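Local coordinates for protein toluene, o-xylene monooxygenase oxygenase subunit (Pseudomonas stutzeri, PDB 2INC) that probably serves as a largely helical subunit of the oxygenase component of a bacterial monooxygenase that hydroxylates toluene and o-xylene, at residues G131-P140 against A205-N216; A226-L234 against Y296-A306. All blocks are in the same frame, centred on the assembly; numbering follows the deposited sequence.

Interaction 1: residues G131-P140 against A205-N216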
# COMPACT_ATOMS: atom_id res chain seq x y z
N GLY B 131 -16.27 -30.79 -1.74
CA GLY B 131 -17.70 -30.54 -2.06
C GLY B 131 -17.94 -29.16 -2.59
O GLY B 131 -18.53 -28.98 -3.67
N SER B 132 -17.48 -28.16 -1.85
CA SER B 132 -17.71 -26.79 -2.28
C SER B 132 -16.88 -26.36 -3.50
O SER B 132 -17.32 -25.49 -4.28
CB SER B 132 -17.52 -25.80 -1.10
OG SER B 132 -16.17 -25.88 -0.64
N VAL B 133 -15.73 -27.00 -3.73
CA VAL B 133 -14.92 -26.62 -4.88
C VAL B 133 -15.50 -27.32 -6.13
O VAL B 133 -15.27 -26.87 -7.26
CB VAL B 133 -13.39 -26.94 -4.68
CG1 VAL B 133 -13.10 -28.32 -5.02
CG2 VAL B 133 -12.49 -25.91 -5.41
N TYR B 134 -16.24 -28.40 -5.93
CA TYR B 134 -17.03 -28.92 -7.06
C TYR B 134 -18.17 -27.98 -7.42
O TYR B 134 -18.34 -27.64 -8.61
CB TYR B 134 -17.48 -30.38 -6.89
CG TYR B 134 -18.29 -30.78 -8.09
CD1 TYR B 134 -19.71 -30.84 -8.01
CD2 TYR B 134 -17.69 -30.95 -9.32
CE1 TYR B 134 -20.46 -31.16 -9.15
CE2 TYR B 134 -18.47 -31.26 -10.49
CZ TYR B 134 -19.83 -31.35 -10.36
OH TYR B 134 -20.58 -31.65 -11.51
N ILE B 135 -18.88 -27.44 -6.44
CA ILE B 135 -19.94 -26.42 -6.76
C ILE B 135 -19.35 -25.26 -7.57
O ILE B 135 -19.94 -24.82 -8.58
CB ILE B 135 -20.66 -25.95 -5.48
CG1 ILE B 135 -21.35 -27.17 -4.87
CG2 ILE B 135 -21.65 -24.73 -5.72
CD1 ILE B 135 -21.92 -27.07 -3.41
N HIS B 136 -18.20 -24.76 -7.13
CA HIS B 136 -17.48 -23.71 -7.85
C HIS B 136 -17.51 -23.95 -9.34
O HIS B 136 -17.87 -23.06 -10.10
CB HIS B 136 -16.03 -23.66 -7.34
CG HIS B 136 -15.12 -22.81 -8.17
ND1 HIS B 136 -14.47 -21.71 -7.66
CD2 HIS B 136 -14.78 -22.88 -9.48
CE1 HIS B 136 -13.73 -21.16 -8.61
NE2 HIS B 136 -13.91 -21.85 -9.73
N GLN B 137 -17.05 -25.12 -9.78
CA GLN B 137 -16.70 -25.33 -11.17
C GLN B 137 -17.93 -25.68 -12.05
O GLN B 137 -17.86 -25.63 -13.28
CB GLN B 137 -15.58 -26.38 -11.28
CG GLN B 137 -15.98 -27.76 -10.90
CD GLN B 137 -14.77 -28.63 -10.55
OE1 GLN B 137 -14.23 -28.60 -9.42
NE2 GLN B 137 -14.35 -29.37 -11.48
N ILE B 138 -19.07 -26.01 -11.44
CA ILE B 138 -20.28 -26.36 -12.24
C ILE B 138 -21.42 -25.33 -12.07
O ILE B 138 -22.43 -25.40 -12.79
CB ILE B 138 -20.72 -27.79 -11.84
CG1 ILE B 138 -21.63 -28.51 -12.87
CG2 ILE B 138 -21.33 -27.79 -10.43
CD1 ILE B 138 -21.01 -28.74 -14.28
N ALA B 139 -21.29 -24.37 -11.16
CA ALA B 139 -22.36 -23.35 -11.01
C ALA B 139 -22.54 -22.55 -12.31
O ALA B 139 -21.56 -22.29 -13.03
CB ALA B 139 -22.06 -22.36 -9.87
N PRO B 140 -23.80 -22.11 -12.62
CA PRO B 140 -24.02 -21.36 -13.85
C PRO B 140 -23.80 -19.82 -13.90
O PRO B 140 -24.16 -19.22 -14.92
CB PRO B 140 -25.50 -21.65 -14.14
CG PRO B 140 -26.11 -21.75 -12.76
CD PRO B 140 -25.06 -22.34 -11.87
N ALA B 205 -22.82 -36.32 -6.33
CA ALA B 205 -24.03 -35.68 -6.86
C ALA B 205 -23.60 -34.55 -7.83
O ALA B 205 -23.29 -33.44 -7.36
CB ALA B 205 -24.79 -35.08 -5.70
N TRP B 206 -23.57 -34.80 -9.15
CA TRP B 206 -22.85 -33.91 -10.07
C TRP B 206 -23.68 -32.73 -10.59
O TRP B 206 -23.13 -31.73 -11.06
CB TRP B 206 -22.24 -34.66 -11.25
CG TRP B 206 -21.46 -35.86 -10.92
CD1 TRP B 206 -21.71 -37.13 -11.35
CD2 TRP B 206 -20.24 -35.92 -10.17
NE1 TRP B 206 -20.73 -37.99 -10.91
CE2 TRP B 206 -19.81 -37.27 -10.18
CE3 TRP B 206 -19.45 -34.95 -9.52
CZ2 TRP B 206 -18.65 -37.69 -9.53
CZ3 TRP B 206 -18.31 -35.35 -8.88
CH2 TRP B 206 -17.91 -36.73 -8.89
N ASP B 207 -25.00 -32.87 -10.52
CA ASP B 207 -25.88 -31.81 -10.94
C ASP B 207 -25.62 -30.60 -10.06
O ASP B 207 -25.58 -30.75 -8.84
CB ASP B 207 -27.29 -32.28 -10.78
CG ASP B 207 -28.29 -31.26 -11.21
OD1 ASP B 207 -28.79 -31.40 -12.34
OD2 ASP B 207 -28.52 -30.31 -10.46
N TRP B 208 -25.46 -29.42 -10.64
CA TRP B 208 -25.04 -28.29 -9.80
C TRP B 208 -26.01 -28.01 -8.68
O TRP B 208 -25.59 -27.75 -7.51
CB TRP B 208 -24.72 -27.04 -10.63
CG TRP B 208 -25.91 -26.15 -10.97
CD1 TRP B 208 -26.69 -26.23 -12.06
CD2 TRP B 208 -26.44 -25.10 -10.16
NE1 TRP B 208 -27.68 -25.26 -12.01
CE2 TRP B 208 -27.54 -24.56 -10.85
CE3 TRP B 208 -26.06 -24.54 -8.94
CZ2 TRP B 208 -28.27 -23.47 -10.37
CZ3 TRP B 208 -26.81 -23.46 -8.42
CH2 TRP B 208 -27.91 -22.96 -9.14
N GLY B 209 -27.31 -28.09 -9.00
CA GLY B 209 -28.37 -27.76 -8.01
C GLY B 209 -28.46 -28.83 -6.94
O GLY B 209 -28.65 -28.55 -5.77
N GLU B 210 -28.33 -30.08 -7.34
CA GLU B 210 -28.24 -31.15 -6.33
C GLU B 210 -27.01 -31.04 -5.45
O GLU B 210 -27.08 -31.33 -4.23
CB GLU B 210 -28.26 -32.54 -6.95
CG GLU B 210 -28.67 -33.52 -5.86
CD GLU B 210 -28.85 -34.95 -6.33
OE1 GLU B 210 -28.58 -35.24 -7.52
OE2 GLU B 210 -29.28 -35.78 -5.49
N ALA B 211 -25.88 -30.66 -6.05
CA ALA B 211 -24.63 -30.50 -5.29
C ALA B 211 -24.75 -29.43 -4.27
O ALA B 211 -24.39 -29.62 -3.11
CB ALA B 211 -23.43 -30.20 -6.25
N PHE B 212 -25.29 -28.29 -4.68
CA PHE B 212 -25.62 -27.24 -3.76
C PHE B 212 -26.53 -27.69 -2.62
O PHE B 212 -26.30 -27.34 -1.45
CB PHE B 212 -26.21 -26.08 -4.54
CG PHE B 212 -26.82 -24.99 -3.67
CD1 PHE B 212 -26.00 -24.13 -2.94
CD2 PHE B 212 -28.18 -24.84 -3.61
CE1 PHE B 212 -26.54 -23.14 -2.13
CE2 PHE B 212 -28.75 -23.84 -2.79
CZ PHE B 212 -27.91 -22.98 -2.06
N THR B 213 -27.62 -28.40 -2.94
CA THR B 213 -28.54 -28.86 -1.90
C THR B 213 -27.85 -29.86 -1.00
O THR B 213 -27.83 -29.72 0.23
CB THR B 213 -29.81 -29.45 -2.55
OG1 THR B 213 -30.39 -28.44 -3.40
CG2 THR B 213 -30.81 -29.89 -1.48
N ALA B 214 -27.23 -30.87 -1.58
CA ALA B 214 -26.64 -31.89 -0.77
C ALA B 214 -25.55 -31.34 0.13
O ALA B 214 -25.51 -31.68 1.33
CB ALA B 214 -26.16 -33.10 -1.62
N ILE B 215 -24.68 -30.46 -0.40
CA ILE B 215 -23.54 -29.97 0.41
C ILE B 215 -23.94 -28.80 1.30
O ILE B 215 -23.67 -28.80 2.49
CB ILE B 215 -22.39 -29.49 -0.50
CG1 ILE B 215 -21.87 -30.62 -1.37
CG2 ILE B 215 -21.27 -28.89 0.34
CD1 ILE B 215 -21.31 -31.75 -0.56
N ASN B 216 -24.60 -27.81 0.73
CA ASN B 216 -24.78 -26.58 1.48
C ASN B 216 -26.06 -26.61 2.26
O ASN B 216 -26.17 -25.93 3.32
CB ASN B 216 -24.80 -25.35 0.56
CG ASN B 216 -23.39 -24.71 0.41
OD1 ASN B 216 -22.40 -25.41 0.47
ND2 ASN B 216 -23.34 -23.40 0.22

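Interaction 2: residues A226-L234 against Y296-A306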
# COMPACT_ATOMS: atom_id res chain seq x y z
N ALA B 226 -23.35 -30.72 14.58
CA ALA B 226 -22.67 -31.75 15.33
C ALA B 226 -21.28 -31.34 15.81
O ALA B 226 -20.95 -31.41 17.02
CB ALA B 226 -22.61 -33.07 14.51
N LEU B 227 -20.45 -30.90 14.88
CA LEU B 227 -19.03 -30.72 15.14
C LEU B 227 -18.69 -29.36 15.66
O LEU B 227 -17.72 -29.20 16.36
CB LEU B 227 -18.22 -30.99 13.88
CG LEU B 227 -17.83 -32.45 13.66
CD1 LEU B 227 -19.04 -33.34 13.29
CD2 LEU B 227 -16.82 -32.49 12.57
N LEU B 228 -19.46 -28.33 15.34
CA LEU B 228 -19.06 -27.03 15.87
C LEU B 228 -19.93 -26.75 17.08
O LEU B 228 -19.42 -26.55 18.18
CB LEU B 228 -19.15 -25.91 14.81
CG LEU B 228 -18.39 -26.13 13.51
CD1 LEU B 228 -18.54 -24.90 12.59
CD2 LEU B 228 -16.92 -26.45 13.77
N GLN B 229 -21.24 -26.79 16.87
CA GLN B 229 -22.15 -26.47 17.94
C GLN B 229 -22.07 -27.44 19.13
O GLN B 229 -21.78 -27.01 20.24
CB GLN B 229 -23.56 -26.31 17.43
CG GLN B 229 -24.50 -25.64 18.42
CD GLN B 229 -24.11 -24.23 18.72
OE1 GLN B 229 -23.64 -23.50 17.85
NE2 GLN B 229 -24.30 -23.83 19.96
N GLN B 230 -22.31 -28.73 18.91
CA GLN B 230 -22.51 -29.65 20.02
C GLN B 230 -21.16 -30.02 20.61
O GLN B 230 -20.99 -30.03 21.83
CB GLN B 230 -23.27 -30.90 19.56
CG GLN B 230 -24.74 -30.63 19.17
CD GLN B 230 -25.54 -30.06 20.29
OE1 GLN B 230 -25.47 -30.55 21.40
NE2 GLN B 230 -26.29 -28.98 20.02
N LEU B 231 -20.19 -30.36 19.77
CA LEU B 231 -18.86 -30.64 20.31
C LEU B 231 -18.25 -29.39 20.97
O LEU B 231 -17.71 -29.47 22.08
CB LEU B 231 -17.95 -31.21 19.23
CG LEU B 231 -16.53 -31.57 19.69
CD1 LEU B 231 -16.60 -32.73 20.66
CD2 LEU B 231 -15.66 -31.92 18.50
N GLY B 232 -18.37 -28.22 20.34
CA GLY B 232 -17.85 -26.97 20.94
C GLY B 232 -18.47 -26.69 22.32
O GLY B 232 -17.75 -26.35 23.25
N SER B 233 -19.79 -26.87 22.47
CA SER B 233 -20.45 -26.72 23.80
C SER B 233 -19.94 -27.71 24.82
O SER B 233 -19.65 -27.40 25.99
CB SER B 233 -21.93 -26.99 23.68
OG SER B 233 -22.47 -25.93 22.96
N LEU B 234 -19.81 -28.93 24.37
CA LEU B 234 -19.28 -29.93 25.24
C LEU B 234 -17.85 -29.56 25.65
O LEU B 234 -17.48 -29.70 26.83
CB LEU B 234 -19.30 -31.26 24.50
CG LEU B 234 -18.79 -32.43 25.30
CD1 LEU B 234 -19.70 -32.63 26.53
CD2 LEU B 234 -18.79 -33.66 24.37
N TYR B 296 -23.11 -39.82 15.35
CA TYR B 296 -22.05 -39.04 15.96
C TYR B 296 -22.48 -38.58 17.35
O TYR B 296 -21.81 -38.84 18.32
CB TYR B 296 -21.70 -37.85 15.04
CG TYR B 296 -20.57 -36.95 15.54
CD1 TYR B 296 -19.25 -37.23 15.21
CD2 TYR B 296 -20.84 -35.82 16.28
CE1 TYR B 296 -18.21 -36.43 15.65
CE2 TYR B 296 -19.80 -34.98 16.76
CZ TYR B 296 -18.49 -35.30 16.43
OH TYR B 296 -17.42 -34.51 16.83
N CYS B 297 -23.62 -37.93 17.45
CA CYS B 297 -24.03 -37.33 18.68
C CYS B 297 -24.46 -38.35 19.73
O CYS B 297 -24.30 -38.11 20.90
CB CYS B 297 -25.14 -36.32 18.42
SG CYS B 297 -24.56 -34.86 17.51
N SER B 298 -24.96 -39.50 19.31
CA SER B 298 -25.38 -40.49 20.29
C SER B 298 -24.16 -40.99 21.04
O SER B 298 -24.27 -41.44 22.18
CB SER B 298 -26.11 -41.66 19.63
OG SER B 298 -25.16 -42.47 18.96
N ALA B 299 -23.00 -40.90 20.42
CA ALA B 299 -21.77 -41.42 21.02
C ALA B 299 -21.13 -40.42 21.97
O ALA B 299 -20.27 -40.79 22.75
CB ALA B 299 -20.80 -41.86 19.96
N LEU B 300 -21.53 -39.15 21.88
CA LEU B 300 -21.06 -38.11 22.80
C LEU B 300 -21.75 -38.28 24.16
O LEU B 300 -22.78 -38.94 24.23
CB LEU B 300 -21.44 -36.73 22.27
CG LEU B 300 -20.80 -36.16 21.00
CD1 LEU B 300 -21.38 -34.79 20.75
CD2 LEU B 300 -19.33 -36.05 21.19
N PRO B 301 -21.14 -37.75 25.25
CA PRO B 301 -21.79 -37.38 26.51
C PRO B 301 -23.17 -36.74 26.34
O PRO B 301 -23.33 -35.80 25.54
CB PRO B 301 -20.81 -36.36 27.10
CG PRO B 301 -19.45 -36.89 26.66
CD PRO B 301 -19.68 -37.61 25.33
N ASP B 302 -24.17 -37.25 27.06
CA ASP B 302 -25.51 -36.65 26.99
C ASP B 302 -25.96 -36.66 25.50
O ASP B 302 -26.58 -35.70 24.97
CB ASP B 302 -25.43 -35.23 27.55
CG ASP B 302 -26.75 -34.72 28.09
OD1 ASP B 302 -27.84 -35.20 27.64
OD2 ASP B 302 -26.68 -33.82 28.96
N GLY B 303 -25.62 -37.78 24.86
CA GLY B 303 -25.81 -38.01 23.44
C GLY B 303 -27.19 -37.79 22.89
O GLY B 303 -27.35 -37.20 21.81
N GLU B 304 -28.21 -38.24 23.61
CA GLU B 304 -29.58 -38.14 23.10
C GLU B 304 -30.03 -36.69 22.95
O GLU B 304 -30.69 -36.32 21.98
CB GLU B 304 -30.55 -38.99 23.94
CG GLU B 304 -30.24 -40.52 23.88
CD GLU B 304 -30.25 -41.09 22.44
OE1 GLU B 304 -31.20 -40.75 21.69
OE2 GLU B 304 -29.33 -41.87 22.07
N ASN B 305 -29.65 -35.84 23.91
CA ASN B 305 -29.99 -34.42 23.82
C ASN B 305 -29.27 -33.70 22.69
O ASN B 305 -29.84 -32.83 22.05
CB ASN B 305 -29.72 -33.66 25.12
CG ASN B 305 -30.26 -32.22 25.05
OD1 ASN B 305 -31.38 -31.99 24.55
ND2 ASN B 305 -29.46 -31.25 25.52
N ALA B 306 -28.00 -34.04 22.50
CA ALA B 306 -27.22 -33.53 21.39
C ALA B 306 -27.94 -33.81 20.06
O ALA B 306 -28.10 -32.92 19.25
CB ALA B 306 -25.80 -34.15 21.40

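Interaction 1: residues G131-P140 against A205-N216
I135 forms the tight part of this contact: its side chain sits as a knob in a hole formed by A211, F212, I215 and N216. I135 CD1 leads, 3.6 Å from A211 O and 3.8 Å from I215 CB. One turn earlier, G131 lets helix 208-216 come close, I215 CD1 resting 4.1 Å from G131 CA. The two helix segments run nearly antiparallel, at 154°, their axes 9.6 Å apart. At the partly exposed end, W206 and P140 bring aromatic contacts instead. With chi1 at 179°, the Y134 ring extends to the turn before helix 208-216, where OH donates to W206 O at 2.6 Å, in the carbonyl plane and on a lone pair. The W206 indole sets its edge against one face of this ring in a T-shaped pair, planes at 74°. P140 CD lies over the W208 ring, 3.5 Å from the centroid of its six-membered part, a CH-pi contact, while I138 CG2 packs on W208 CB at 3.5 Å. W50 NE1 also bonds Y134 OH. Within this ferritin-like helical fold, helix 142-172 packs beside S132 and V133, helix 241-268 covers F212, and helix 274-299 lies against T213.

Interaction 2: residues A226-L234 against Y296-A306
Y296 OH donates a hydrogen bond to F117 O, and across the contact L231 CD2 lies 3.5 Å from it and L227 CG 3.8 Å. The buried hydroxyl is thus satisfied by a backbone carbonyl beyond the two segments and packed against L227 and L231. The extended first torsion of Y296 (chi1 -178°) carries its ring across to helix 226-234. There L227 CD1 stands over one face of the Y296 ring, 3.9 Å from its centroid and 17° off its normal, displaced toward the rim: a CH-pi contact with the methyl leading. A226 CB meets the same ring at Y296 CD2, 3.7 Å away, and also touches C297 SG. Further along, the contact passes to the tight turn linking two successive helices. A type II beta turn from L300 to G303 joins helix 274-299 to helix 303-319, and D302 takes a left-handed backbone conformation at the third position of the turn. Facing this turn, L234 CD1 lies 3.9 Å from P301 CB, while L234 CD2 touches both P301 and L300; P301 is exposed, whereas L300 is buried. Q230, its chain bent at chi2 (-60°), lays OE1 3.5 Å from A306 CA and also touches E309 on helix 303-319. Helix 226-234 has a wider pi-type turn at 226-230, closed by L231 N bonding to A226 O. W192 adds an edge-to-face partner to the Y296 ring, and L227 reaches on to A121, L124 and F125 of helix 121-138.

From the N terminus, residues 131-140 span the end of helix 121-138 and two residues beyond, and the chain then passes through helices 142-172, 182-188 and 190-202 before 205-216 returns to close interaction 1. Helix 208-237 continues into 226-234, where interaction 2 opens; that loop runs out along helix 241-268, returns along helix 274-299 and closes at 296-306. The loops therefore follow in series, neither nesting nor crossing, with helix 208-237 common to both. Their centres lie 28 Å apart, on opposite sides of the chain's centre, and they do not touch. Interaction 1 ties helix 208-237 to helix 121-138, and interaction 2 ties it to the turn between helices 274-299 and 303-319.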